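Local coordinates for protein potential RNA-dependent RNA polymerase (Human picobirnavirus, PDB 5I62) that probably copies viral RNA as an RNA-directed RNA polymerase, adding nucleotides from ribonucleoside triphosphates in both transcription and replication of the genome, at residues 9-14 with 311-316; 37-42 with 464-469; 111-116 with 338-343; 343-348 with 377-382; 473-478 with 528-533. All coordinates share one frame; numbering follows the deposited sequence.

The five contacts fall into three regions of the polymerase chain. Contact 1 joins N-terminal helix 5-11 to strand 312-314, about 40 Å or more from every other contact, centre to centre. Contacts 3 and 4, with centres about 10 Å apart, share helix 327-345 and Ala-343; they follow in series along the chain, with a probable hydrogen bond between Glu-341 and His-380 joining them. Contacts 2 and 5, about 13 Å apart between centres, meet through helix 460-469 and the salt bridge of Asp-465 with Arg-533. They lie across the chain's centre from contacts 3 and 4. Contacts 3 and 4 are nested in sequence inside the loop that contact 2 closes, so residues more than 420 apart in the chain meet there.

Contact 1 (9-14 with 311-316); sequences SKYFNI and GEIRYG
Tyr-11 faces two residues of 311-316, offering its ring to Ile-313 and its hydroxyl to Tyr-315. The apolar part is a CH-pi contact. Ile-313 CD1 sits over the middle of one face of the Tyr-11 ring, 3.5 Å from its centroid and 5° off the ring normal, so the methyl is almost equally distant from all six ring carbons. The long branch of Ile-313 makes this reach: CG1 stands anti to the carbonyl carbon (chi1 -55°) and the chain is then extended to CD1. The polar part joins the two phenols, whose side chains approach from opposite directions. Tyr-315 OH donates to Tyr-11 OH over 2.6 Å, and the accepting oxygen lies in the plane of the Tyr-315 ring, at its edge. That oxygen also rests 3.4 Å from Tyr-315 CE2. Around the pair, Tyr-11 packs on Ser-179 and Ala-181 of strand 176-189, while the Tyr-315 ring meets Tyr-168 and makes a cation-pi contact with Arg-167. The N-terminal helix 5-11 is thereby laid against the mixed sheet that contains strand 312-314. The methyl packs on one face of the buried Tyr-11 ring, and the phenol-phenol bond supplies its hydroxyl with a polar partner at the far end.

Contact 2 (37-42 with 464-469); sequences PFYKGM and LDFCIK
Tyr-39 reaches across to helix 460-469 with its hydroxyl leading, above one face of the Phe-466 ring. The two rings are oblique, their planes at 40° and their centroids 5.1 Å apart, with Tyr-39 CE2 coming to 3.7 Å from Phe-466 CE2. The hydroxyl itself stands over the rim of the Phe-466 face and donates to the backbone: Tyr-39 OH to Phe-466 O is 2.7 Å, in the carbonyl plane, with a C=O...donor angle of 146°. Phe-466 O lies at the edge of the Tyr-39 ring, near its plane. Lys-469 runs alongside Tyr-39 in the same direction, its CB 3.4 Å from Tyr-39 OH. Phe-38 meets Cys-467 differently, with the edge of its ring. Its CG is anti to the backbone N (chi1 -175°), which carries CE1 to 3.6 Å from Cys-467 O, while Cys-467 SG makes an oblique sulfur-aromatic contact, 4.2 Å from Phe-38 CZ. Tyr-39 CD2 lies over one face of the Phe-38 ring, offset toward its rim. Leu-423 and Leu-426 of helix 419-427 pack beside Phe-38, and Ile-47 of helix 44-55 touches both Tyr-39 and Phe-466. The loop turns back through a type II beta turn from Tyr-39 to Met-42, with Gly-41 at its third position; the contact is thus a turn docked by neighbouring aromatic residues onto helix 460-469 at Phe-466 to Lys-469.

Contact 3 (111-116 with 338-343); sequences ISAAKS and LQHEAA
His-340 lays one face of its imidazole under the methyl of Ala-113. Ala-113 CB stands 3.8 Å from the ring centroid and 19° off the ring normal, a CH-pi contact displaced toward the rim, where His-340 ND1 is the nearest ring atom at 3.6 Å. The ring reaches there because CG is anti to the carbonyl carbon (chi1 -80°). Further along the ring, His-340 CD2 comes to 3.9 Å from Ala-114 N, at an oblique approach, and 4.3 Å from Ala-114 CB. The small side chains of Ala-113 and Ala-114 let the imidazole lie close to the helix backbone, with no hydrogen bond across the pair. Its polar end is satisfied by Glu-117, just beyond 111-116: His-340 NE2 is hydrogen-bonded to Glu-117 OE1, which would favour this rotation of the ring. A carboxylate there may favour a protonated imidazole. Helix 108-116 is thus packed against helix 327-345, where Ala-113 also touches Ile-344 and Ala-114 touches Val-337. Helix 108-116 also reaches helix 271-284 through the Lys-115 salt bridge with Glu-279, and helix 327-345 reaches helix 370-378 where Glu-341 packs on Ser-376.

Contact 4 (343-348 with 377-382); sequences AISHHT and YSRHGL
Ser-345 OG and Arg-379 NH2 make the one direct link between these segments, a hydrogen bond of 2.9 Å donated by the guanidinium. The hydroxyl oxygen lies at the guanidinium edge, 4° out of its plane, and the N-H...acceptor angle of 148° shows a moderately bent bond. Ser-345 CB follows at 3.8 Å from Arg-379 NH2. The arginine spans the gap from a CG set between the backbone N and the carbonyl carbon (chi1 63°), the chain then running extended from CG to NE. Ser-345 OG is also hydrogen-bonded to Glu-341 O, one turn earlier in the same helix, so the hydroxyl has partners on both its helix and the arginine. Here helix 327-345 ends in a Schellman motif: His-347, at positive phi, is its C-prime residue, with Thr-348 N bonded to Ala-343 O and His-347 N to Ile-344 O. The linked serine therefore stands at the last turn, just ahead of the reversal. On the other side, Arg-379 NE is hydrogen-bonded to Ser-376 O, which ties the guanidinium back to helix 370-378, and Arg-379 CG lies over the centre of the His-380 ring, 3.9 Å above its plane. His-380 is placed in turn by a hydrogen bond to Val-104 O and a probable one to Glu-341 OE1, and its ring stacks with Phe-106. Glu-341 OE1 also forms a long, weak ion pair with Arg-379 NH2.

Contact 5 (473-478 with 528-533); sequences TRLGLG and QALKSR
The loop after helix 460-469 packs here against the C-terminal helix 525-532, with Leu-530 as the residue that enters the loop. Leu-530 CD1 approaches the backbone of Leu-475, 3.4 Å from Leu-475 O, and the same methyl, Leu-530 CD1, is 3.8 Å from Leu-475 CB. Leu-530 CD2 meets Leu-477 CD1 at 3.8 Å, the two leucine side chains passing at a slant, and also touches Leu-475 CB at 4.0 Å. Leu-477 returns the contact with its other branch: Leu-477 CD2 lies 3.5 Å from Leu-530 O. Thr-473 O braces the loop, accepting from Gly-476 N and Gly-478 N on opposite faces of its plane. At the helix end, Ala-529 O accepts from Ser-532 OG and Arg-533 NH1, again from opposite faces. No hydrogen bond crosses between the two segments, so the loop and helix adhere here through leucine methyls against leucines and carbonyl oxygens, while polar bonds brace each segment on its own, and Arg-533 ties the end of helix 525-532 to helix 460-469 through salt bridges to Asp-465 and Glu-461.

Contact 1 (9-14 with 311-316)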
# COMPACT_ATOMS: atom_id res chain seq x y z
N SER A 9 -25.48 -17.26 7.47
CA SER A 9 -25.08 -17.36 8.86
C SER A 9 -23.99 -18.41 9.10
O SER A 9 -23.54 -18.55 10.24
CB SER A 9 -26.31 -17.63 9.75
OG SER A 9 -26.98 -18.80 9.35
N LYS A 10 -23.55 -19.13 8.07
CA LYS A 10 -22.37 -19.98 8.19
C LYS A 10 -21.08 -19.24 7.83
O LYS A 10 -19.99 -19.73 8.14
CB LYS A 10 -22.50 -21.22 7.32
CG LYS A 10 -23.69 -22.10 7.67
CD LYS A 10 -23.78 -23.27 6.69
CE LYS A 10 -25.07 -24.07 6.94
NZ LYS A 10 -25.21 -24.35 8.41
N TYR A 11 -21.21 -18.09 7.17
CA TYR A 11 -20.10 -17.19 6.88
C TYR A 11 -19.94 -16.11 7.93
O TYR A 11 -18.82 -15.68 8.22
CB TYR A 11 -20.32 -16.52 5.52
CG TYR A 11 -20.20 -17.47 4.35
CD1 TYR A 11 -21.26 -18.28 3.98
CD2 TYR A 11 -19.02 -17.55 3.61
CE1 TYR A 11 -21.15 -19.15 2.90
CE2 TYR A 11 -18.90 -18.41 2.54
CZ TYR A 11 -19.97 -19.21 2.19
OH TYR A 11 -19.85 -20.08 1.12
N PHE A 12 -21.05 -15.64 8.52
CA PHE A 12 -21.00 -14.58 9.51
C PHE A 12 -21.81 -14.94 10.74
O PHE A 12 -22.83 -15.63 10.65
CB PHE A 12 -21.47 -13.25 8.94
CG PHE A 12 -20.62 -12.77 7.82
CD1 PHE A 12 -19.46 -12.05 8.09
CD2 PHE A 12 -20.92 -13.11 6.52
CE1 PHE A 12 -18.64 -11.63 7.06
CE2 PHE A 12 -20.08 -12.69 5.47
CZ PHE A 12 -18.96 -11.95 5.76
N ASN A 13 -21.35 -14.45 11.87
CA ASN A 13 -22.03 -14.62 13.14
C ASN A 13 -23.25 -13.70 13.13
O ASN A 13 -23.10 -12.48 13.12
CB ASN A 13 -21.06 -14.27 14.27
CG ASN A 13 -21.62 -14.58 15.65
OD1 ASN A 13 -22.16 -15.67 15.89
ND2 ASN A 13 -21.47 -13.64 16.56
N ILE A 14 -24.45 -14.29 13.05
CA ILE A 14 -25.73 -13.56 12.84
C ILE A 14 -26.63 -13.81 14.06
O ILE A 14 -26.79 -14.96 14.45
CB ILE A 14 -26.45 -14.05 11.52
CG1 ILE A 14 -25.60 -13.79 10.27
CG2 ILE A 14 -27.84 -13.42 11.34
CD1 ILE A 14 -25.12 -12.36 10.11
N GLY A 311 -25.83 -11.18 2.16
CA GLY A 311 -26.38 -12.36 1.51
C GLY A 311 -25.86 -12.64 0.11
O GLY A 311 -26.43 -13.47 -0.59
N GLU A 312 -24.81 -11.95 -0.34
CA GLU A 312 -24.30 -12.14 -1.69
C GLU A 312 -22.82 -12.41 -1.64
O GLU A 312 -22.06 -11.63 -1.06
CB GLU A 312 -24.61 -10.92 -2.58
CG GLU A 312 -26.09 -10.66 -2.69
CD GLU A 312 -26.40 -9.64 -3.75
OE1 GLU A 312 -26.11 -9.91 -4.94
OE2 GLU A 312 -26.91 -8.56 -3.40
N ILE A 313 -22.41 -13.51 -2.27
CA ILE A 313 -21.05 -14.01 -2.21
C ILE A 313 -20.63 -14.44 -3.61
O ILE A 313 -21.39 -15.10 -4.33
CB ILE A 313 -20.92 -15.17 -1.20
CG1 ILE A 313 -21.43 -14.77 0.19
CG2 ILE A 313 -19.46 -15.66 -1.12
CD1 ILE A 313 -21.52 -15.96 1.16
N ARG A 314 -19.42 -14.09 -3.99
CA ARG A 314 -18.87 -14.50 -5.26
C ARG A 314 -17.74 -15.49 -5.01
O ARG A 314 -16.99 -15.33 -4.05
CB ARG A 314 -18.38 -13.27 -6.03
CG ARG A 314 -17.85 -13.57 -7.40
CD ARG A 314 -17.68 -12.28 -8.16
NE ARG A 314 -17.20 -12.57 -9.51
CZ ARG A 314 -17.12 -11.65 -10.46
NH1 ARG A 314 -17.50 -10.40 -10.22
NH2 ARG A 314 -16.66 -12.00 -11.65
N TYR A 315 -17.60 -16.50 -5.89
CA TYR A 315 -16.62 -17.57 -5.75
C TYR A 315 -15.71 -17.63 -6.97
O TYR A 315 -15.98 -17.00 -8.00
CB TYR A 315 -17.30 -18.93 -5.56
CG TYR A 315 -18.26 -18.97 -4.38
CD1 TYR A 315 -19.56 -18.50 -4.49
CD2 TYR A 315 -17.84 -19.47 -3.15
CE1 TYR A 315 -20.44 -18.53 -3.39
CE2 TYR A 315 -18.71 -19.49 -2.05
CZ TYR A 315 -20.00 -19.03 -2.17
OH TYR A 315 -20.83 -19.06 -1.06
N GLY A 316 -14.62 -18.39 -6.85
CA GLY A 316 -13.70 -18.62 -7.95
C GLY A 316 -12.33 -18.00 -7.69
O GLY A 316 -12.14 -17.15 -6.82

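Contact 2 (37-42 with 464-469)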
# COMPACT_ATOMS: atom_id res chain seq x y z
N PRO A 37 -11.07 21.49 8.30
CA PRO A 37 -11.06 22.92 8.63
C PRO A 37 -9.86 23.69 8.10
O PRO A 37 -9.78 24.90 8.30
CB PRO A 37 -11.06 22.93 10.17
CG PRO A 37 -11.32 21.53 10.60
CD PRO A 37 -10.90 20.64 9.49
N PHE A 38 -8.93 23.03 7.42
CA PHE A 38 -7.74 23.68 6.89
C PHE A 38 -8.12 24.80 5.92
O PHE A 38 -8.80 24.55 4.92
CB PHE A 38 -6.88 22.62 6.20
CG PHE A 38 -5.55 23.12 5.71
CD1 PHE A 38 -4.58 23.57 6.60
CD2 PHE A 38 -5.24 23.08 4.35
CE1 PHE A 38 -3.34 24.01 6.13
CE2 PHE A 38 -4.01 23.51 3.89
CZ PHE A 38 -3.05 23.97 4.78
N TYR A 39 -7.67 26.02 6.20
CA TYR A 39 -8.02 27.20 5.41
C TYR A 39 -9.53 27.27 5.15
O TYR A 39 -9.99 27.52 4.04
CB TYR A 39 -7.24 27.24 4.09
CG TYR A 39 -5.87 27.87 4.25
CD1 TYR A 39 -5.75 29.21 4.56
CD2 TYR A 39 -4.71 27.13 4.07
CE1 TYR A 39 -4.52 29.81 4.71
CE2 TYR A 39 -3.46 27.71 4.22
CZ TYR A 39 -3.38 29.05 4.54
OH TYR A 39 -2.15 29.66 4.69
N LYS A 40 -10.30 27.05 6.22
CA LYS A 40 -11.74 27.17 6.12
C LYS A 40 -12.13 28.51 5.53
O LYS A 40 -11.53 29.54 5.84
CB LYS A 40 -12.37 26.99 7.50
CG LYS A 40 -13.88 26.97 7.50
CD LYS A 40 -14.38 26.85 8.92
CE LYS A 40 -15.90 26.85 9.00
NZ LYS A 40 -16.32 26.82 10.43
N GLY A 41 -13.12 28.50 4.63
CA GLY A 41 -13.50 29.69 3.90
C GLY A 41 -12.77 29.90 2.59
O GLY A 41 -13.12 30.83 1.85
N MET A 42 -11.77 29.08 2.29
CA MET A 42 -11.08 29.12 1.02
C MET A 42 -11.32 27.81 0.29
O MET A 42 -11.40 26.75 0.91
CB MET A 42 -9.58 29.37 1.20
CG MET A 42 -9.24 30.83 1.49
SD MET A 42 -7.51 31.11 1.94
CE MET A 42 -6.67 30.52 0.47
N LEU A 464 5.75 25.03 5.65
CA LEU A 464 5.25 24.91 7.02
C LEU A 464 4.61 26.22 7.49
O LEU A 464 3.55 26.20 8.12
CB LEU A 464 6.39 24.51 7.95
CG LEU A 464 5.97 24.25 9.40
CD1 LEU A 464 4.94 23.12 9.48
CD2 LEU A 464 7.19 23.94 10.24
N ASP A 465 5.25 27.36 7.21
CA ASP A 465 4.66 28.64 7.57
C ASP A 465 3.33 28.83 6.86
O ASP A 465 2.37 29.34 7.45
CB ASP A 465 5.62 29.78 7.24
CG ASP A 465 6.85 29.81 8.15
OD1 ASP A 465 6.78 29.30 9.28
OD2 ASP A 465 7.89 30.35 7.71
N PHE A 466 3.25 28.41 5.60
CA PHE A 466 1.98 28.46 4.88
C PHE A 466 0.92 27.59 5.56
O PHE A 466 -0.24 27.99 5.67
CB PHE A 466 2.18 28.01 3.44
CG PHE A 466 0.93 28.09 2.60
CD1 PHE A 466 0.50 29.30 2.09
CD2 PHE A 466 0.18 26.95 2.34
CE1 PHE A 466 -0.64 29.38 1.31
CE2 PHE A 466 -0.98 27.02 1.57
CZ PHE A 466 -1.39 28.24 1.06
N CYS A 467 1.30 26.39 6.00
CA CYS A 467 0.32 25.50 6.62
C CYS A 467 -0.10 25.99 8.01
O CYS A 467 -1.27 25.86 8.39
CB CYS A 467 0.90 24.09 6.71
SG CYS A 467 1.06 23.32 5.05
N ILE A 468 0.83 26.55 8.78
CA ILE A 468 0.48 27.09 10.09
C ILE A 468 -0.65 28.11 9.97
O ILE A 468 -1.61 28.10 10.75
CB ILE A 468 1.72 27.71 10.77
CG1 ILE A 468 2.70 26.61 11.21
CG2 ILE A 468 1.30 28.56 11.96
CD1 ILE A 468 4.11 27.14 11.54
N LYS A 469 -0.57 28.99 8.97
CA LYS A 469 -1.58 30.01 8.75
C LYS A 469 -2.93 29.42 8.39
O LYS A 469 -3.95 30.09 8.57
CB LYS A 469 -1.12 30.97 7.65
CG LYS A 469 0.06 31.86 8.03
CD LYS A 469 0.36 32.87 6.93
CE LYS A 469 1.43 33.88 7.36
NZ LYS A 469 2.81 33.32 7.39

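Contact 3 (111-116 with 338-343)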
# COMPACT_ATOMS: atom_id res chain seq x y z
N ILE A 111 14.52 -16.45 -11.55
CA ILE A 111 14.11 -16.98 -10.25
C ILE A 111 15.33 -17.35 -9.42
O ILE A 111 15.40 -17.06 -8.22
CB ILE A 111 13.15 -18.17 -10.43
CG1 ILE A 111 11.84 -17.73 -11.08
CG2 ILE A 111 12.86 -18.85 -9.09
CD1 ILE A 111 10.97 -18.88 -11.56
N SER A 112 16.34 -17.97 -10.05
CA SER A 112 17.60 -18.25 -9.36
C SER A 112 18.30 -16.97 -8.91
O SER A 112 18.89 -16.93 -7.83
CB SER A 112 18.55 -19.07 -10.24
OG SER A 112 18.04 -20.37 -10.47
N ALA A 113 18.29 -15.94 -9.76
CA ALA A 113 18.91 -14.67 -9.39
C ALA A 113 18.23 -14.09 -8.14
O ALA A 113 18.90 -13.61 -7.22
CB ALA A 113 18.84 -13.69 -10.56
N ALA A 114 16.91 -14.15 -8.09
CA ALA A 114 16.20 -13.61 -6.92
C ALA A 114 16.58 -14.38 -5.66
O ALA A 114 16.83 -13.78 -4.61
CB ALA A 114 14.70 -13.65 -7.16
N LYS A 115 16.61 -15.72 -5.75
CA LYS A 115 16.98 -16.55 -4.61
C LYS A 115 18.39 -16.24 -4.14
O LYS A 115 18.69 -16.29 -2.94
CB LYS A 115 16.87 -18.03 -4.97
CG LYS A 115 15.45 -18.55 -5.21
CD LYS A 115 15.47 -20.06 -5.51
CE LYS A 115 14.11 -20.54 -6.03
NZ LYS A 115 14.07 -22.02 -6.35
N SER A 116 19.29 -15.95 -5.08
CA SER A 116 20.69 -15.72 -4.72
C SER A 116 20.85 -14.50 -3.83
O SER A 116 21.80 -14.44 -3.05
CB SER A 116 21.53 -15.56 -5.99
OG SER A 116 21.51 -16.77 -6.71
N LEU A 338 10.81 -10.18 -11.76
CA LEU A 338 10.56 -9.47 -13.01
C LEU A 338 11.74 -8.57 -13.38
O LEU A 338 12.14 -8.49 -14.55
CB LEU A 338 9.28 -8.63 -12.88
CG LEU A 338 7.92 -9.34 -12.89
CD1 LEU A 338 6.81 -8.32 -12.61
CD2 LEU A 338 7.68 -10.04 -14.22
N GLN A 339 12.30 -7.87 -12.39
CA GLN A 339 13.43 -6.97 -12.65
C GLN A 339 14.64 -7.76 -13.11
O GLN A 339 15.32 -7.39 -14.08
CB GLN A 339 13.74 -6.14 -11.40
CG GLN A 339 12.58 -5.20 -10.97
CD GLN A 339 12.99 -4.24 -9.87
OE1 GLN A 339 13.79 -4.57 -9.00
NE2 GLN A 339 12.49 -3.01 -9.93
N HIS A 340 14.95 -8.86 -12.42
CA HIS A 340 16.07 -9.70 -12.84
C HIS A 340 15.85 -10.23 -14.25
O HIS A 340 16.78 -10.26 -15.06
CB HIS A 340 16.25 -10.88 -11.88
CG HIS A 340 16.98 -10.52 -10.63
ND1 HIS A 340 18.29 -10.09 -10.63
CD2 HIS A 340 16.58 -10.50 -9.33
CE1 HIS A 340 18.68 -9.84 -9.39
NE2 HIS A 340 17.66 -10.08 -8.58
N GLU A 341 14.62 -10.66 -14.54
CA GLU A 341 14.32 -11.27 -15.84
C GLU A 341 14.49 -10.27 -16.97
O GLU A 341 14.99 -10.62 -18.05
CB GLU A 341 12.91 -11.85 -15.85
CG GLU A 341 12.55 -12.52 -17.16
CD GLU A 341 11.07 -12.87 -17.22
OE1 GLU A 341 10.22 -11.95 -17.12
OE2 GLU A 341 10.75 -14.08 -17.33
N ALA A 342 14.10 -9.01 -16.75
CA ALA A 342 14.32 -8.00 -17.78
C ALA A 342 15.80 -7.87 -18.13
O ALA A 342 16.18 -7.82 -19.30
CB ALA A 342 13.75 -6.66 -17.32
N ALA A 343 16.66 -7.80 -17.11
CA ALA A 343 18.10 -7.68 -17.35
C ALA A 343 18.64 -8.92 -18.05
O ALA A 343 19.36 -8.83 -19.05
CB ALA A 343 18.84 -7.43 -16.04

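Contact 4 (343-348 with 377-382)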
# COMPACT_ATOMS: atom_id res chain seq x y z
N ALA A 343 16.66 -7.80 -17.11
CA ALA A 343 18.10 -7.68 -17.35
C ALA A 343 18.64 -8.92 -18.05
O ALA A 343 19.36 -8.83 -19.05
CB ALA A 343 18.84 -7.43 -16.04
N ILE A 344 18.29 -10.09 -17.51
CA ILE A 344 18.78 -11.36 -18.04
C ILE A 344 18.30 -11.57 -19.46
O ILE A 344 19.05 -12.06 -20.32
CB ILE A 344 18.33 -12.50 -17.10
CG1 ILE A 344 19.05 -12.41 -15.76
CG2 ILE A 344 18.54 -13.86 -17.77
CD1 ILE A 344 18.42 -13.28 -14.66
N SER A 345 17.05 -11.19 -19.76
CA SER A 345 16.55 -11.28 -21.12
C SER A 345 17.35 -10.41 -22.09
O SER A 345 17.34 -10.68 -23.29
CB SER A 345 15.07 -10.91 -21.18
OG SER A 345 14.27 -11.87 -20.51
N HIS A 346 18.04 -9.38 -21.60
CA HIS A 346 18.87 -8.55 -22.45
C HIS A 346 20.36 -8.78 -22.20
O HIS A 346 21.18 -7.89 -22.41
CB HIS A 346 18.48 -7.08 -22.31
CG HIS A 346 17.12 -6.79 -22.87
ND1 HIS A 346 16.91 -6.51 -24.20
CD2 HIS A 346 15.89 -6.81 -22.29
CE1 HIS A 346 15.62 -6.34 -24.42
NE2 HIS A 346 14.98 -6.51 -23.27
N HIS A 347 20.69 -9.99 -21.75
CA HIS A 347 22.06 -10.50 -21.68
C HIS A 347 22.93 -9.70 -20.72
O HIS A 347 24.13 -9.55 -20.94
CB HIS A 347 22.69 -10.58 -23.07
CG HIS A 347 21.84 -11.32 -24.05
ND1 HIS A 347 20.96 -10.69 -24.90
CD2 HIS A 347 21.66 -12.65 -24.24
CE1 HIS A 347 20.31 -11.60 -25.61
NE2 HIS A 347 20.71 -12.80 -25.22
N THR A 348 22.35 -9.21 -19.63
CA THR A 348 23.13 -8.48 -18.65
C THR A 348 22.57 -8.79 -17.26
O THR A 348 21.82 -9.76 -17.07
CB THR A 348 23.18 -6.98 -18.99
OG1 THR A 348 24.08 -6.32 -18.10
CG2 THR A 348 21.79 -6.33 -18.86
N TYR A 377 7.97 -7.53 -18.79
CA TYR A 377 7.01 -7.72 -17.71
C TYR A 377 5.66 -8.20 -18.24
O TYR A 377 5.05 -9.13 -17.70
CB TYR A 377 6.80 -6.42 -16.94
CG TYR A 377 7.91 -5.89 -16.06
CD1 TYR A 377 9.20 -6.42 -16.09
CD2 TYR A 377 7.66 -4.83 -15.21
CE1 TYR A 377 10.21 -5.89 -15.29
CE2 TYR A 377 8.64 -4.31 -14.40
CZ TYR A 377 9.91 -4.83 -14.44
OH TYR A 377 10.87 -4.28 -13.61
N SER A 378 5.15 -7.53 -19.28
CA SER A 378 3.75 -7.68 -19.69
C SER A 378 3.45 -9.08 -20.23
O SER A 378 2.31 -9.54 -20.14
CB SER A 378 3.39 -6.64 -20.74
OG SER A 378 3.43 -5.34 -20.17
N ARG A 379 4.45 -9.76 -20.78
CA ARG A 379 4.24 -11.09 -21.32
C ARG A 379 3.76 -12.08 -20.27
O ARG A 379 3.25 -13.15 -20.62
CB ARG A 379 5.53 -11.61 -21.96
CG ARG A 379 6.65 -11.75 -20.97
CD ARG A 379 7.94 -12.18 -21.65
NE ARG A 379 9.13 -11.79 -20.90
CZ ARG A 379 10.36 -12.17 -21.22
NH1 ARG A 379 10.54 -12.97 -22.27
NH2 ARG A 379 11.41 -11.76 -20.50
N HIS A 380 3.91 -11.76 -18.99
CA HIS A 380 3.40 -12.63 -17.93
C HIS A 380 1.94 -12.32 -17.59
O HIS A 380 1.46 -12.75 -16.54
CB HIS A 380 4.29 -12.49 -16.70
CG HIS A 380 5.72 -12.79 -16.98
ND1 HIS A 380 6.15 -14.04 -17.39
CD2 HIS A 380 6.82 -12.00 -16.98
CE1 HIS A 380 7.45 -14.01 -17.59
NE2 HIS A 380 7.89 -12.78 -17.35
N GLY A 381 1.23 -11.63 -18.47
CA GLY A 381 -0.16 -11.30 -18.22
C GLY A 381 -0.36 -10.05 -17.40
O GLY A 381 -1.43 -9.87 -16.82
N LEU A 382 0.64 -9.17 -17.34
CA LEU A 382 0.55 -7.94 -16.57
C LEU A 382 0.27 -6.76 -17.49
O LEU A 382 0.67 -6.75 -18.66
CB LEU A 382 1.84 -7.71 -15.77
CG LEU A 382 2.16 -8.93 -14.91
CD1 LEU A 382 3.58 -8.83 -14.35
CD2 LEU A 382 1.09 -9.05 -13.76

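Contact 5 (473-478 with 528-533)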
# COMPACT_ATOMS: atom_id res chain seq x y z
N THR A 473 -5.49 26.08 15.28
CA THR A 473 -4.59 25.62 16.34
C THR A 473 -3.12 25.66 15.93
O THR A 473 -2.29 25.20 16.71
CB THR A 473 -4.94 24.19 16.76
OG1 THR A 473 -4.31 23.26 15.86
CG2 THR A 473 -6.42 23.97 16.72
N ARG A 474 -2.80 26.14 14.73
CA ARG A 474 -1.43 26.33 14.27
C ARG A 474 -0.59 25.06 14.41
O ARG A 474 0.54 25.07 14.89
CB ARG A 474 -0.77 27.50 15.01
CG ARG A 474 -1.45 28.83 14.73
CD ARG A 474 -1.24 29.81 15.85
NE ARG A 474 0.15 30.24 15.94
CZ ARG A 474 0.89 30.19 17.04
NH1 ARG A 474 0.37 29.74 18.18
NH2 ARG A 474 2.15 30.59 16.99
N LEU A 475 -1.17 23.94 13.95
CA LEU A 475 -0.49 22.65 13.91
C LEU A 475 -0.03 22.20 15.30
O LEU A 475 1.01 21.57 15.44
CB LEU A 475 0.69 22.68 12.94
CG LEU A 475 0.31 23.06 11.50
CD1 LEU A 475 1.52 23.04 10.56
CD2 LEU A 475 -0.80 22.15 10.99
N GLY A 476 -0.79 22.54 16.33
CA GLY A 476 -0.47 22.13 17.68
C GLY A 476 0.24 23.18 18.51
O GLY A 476 0.28 23.05 19.74
N LEU A 477 0.80 24.22 17.88
CA LEU A 477 1.36 25.33 18.63
C LEU A 477 0.31 25.99 19.51
O LEU A 477 0.66 26.57 20.55
CB LEU A 477 1.96 26.36 17.68
CG LEU A 477 3.31 26.00 17.04
CD1 LEU A 477 3.58 26.91 15.85
CD2 LEU A 477 4.43 26.12 18.07
N GLY A 478 -0.96 25.92 19.12
CA GLY A 478 -2.05 26.47 19.88
C GLY A 478 -2.75 25.49 20.80
O GLY A 478 -3.83 25.82 21.32
N GLN A 528 10.05 19.14 15.30
CA GLN A 528 11.20 19.98 15.60
C GLN A 528 11.04 21.37 15.00
O GLN A 528 11.38 22.38 15.64
CB GLN A 528 12.48 19.33 15.08
CG GLN A 528 13.74 20.15 15.39
CD GLN A 528 14.94 19.73 14.56
OE1 GLN A 528 14.85 18.86 13.69
NE2 GLN A 528 16.09 20.35 14.84
N ALA A 529 10.52 21.46 13.78
CA ALA A 529 10.36 22.76 13.14
C ALA A 529 9.32 23.61 13.87
O ALA A 529 9.50 24.83 14.04
CB ALA A 529 9.98 22.58 11.67
N LEU A 530 8.21 23.01 14.30
CA LEU A 530 7.20 23.76 15.04
C LEU A 530 7.75 24.25 16.38
O LEU A 530 7.61 25.42 16.73
CB LEU A 530 5.96 22.90 15.23
CG LEU A 530 5.16 22.67 13.95
CD1 LEU A 530 4.16 21.55 14.16
CD2 LEU A 530 4.47 23.97 13.53
N LYS A 531 8.37 23.34 17.16
CA LYS A 531 8.97 23.72 18.43
C LYS A 531 9.99 24.84 18.28
O LYS A 531 10.16 25.66 19.19
CB LYS A 531 9.64 22.52 19.08
CG LYS A 531 8.71 21.49 19.68
CD LYS A 531 9.53 20.36 20.29
CE LYS A 531 8.66 19.38 21.04
NZ LYS A 531 9.47 18.24 21.50
N SER A 532 10.69 24.89 17.15
CA SER A 532 11.64 25.98 16.94
C SER A 532 10.94 27.31 16.69
O SER A 532 11.57 28.36 16.81
CB SER A 532 12.56 25.65 15.78
OG SER A 532 12.04 26.16 14.57
N ARG A 533 9.65 27.28 16.35
CA ARG A 533 8.87 28.49 16.14
C ARG A 533 8.21 28.99 17.42
O ARG A 533 7.40 29.92 17.36
CB ARG A 533 7.82 28.25 15.05
CG ARG A 533 8.35 28.40 13.63
CD ARG A 533 7.54 27.54 12.66
NE ARG A 533 7.94 27.73 11.27
CZ ARG A 533 9.01 27.17 10.70
NH1 ARG A 533 9.81 26.38 11.41
NH2 ARG A 533 9.28 27.40 9.41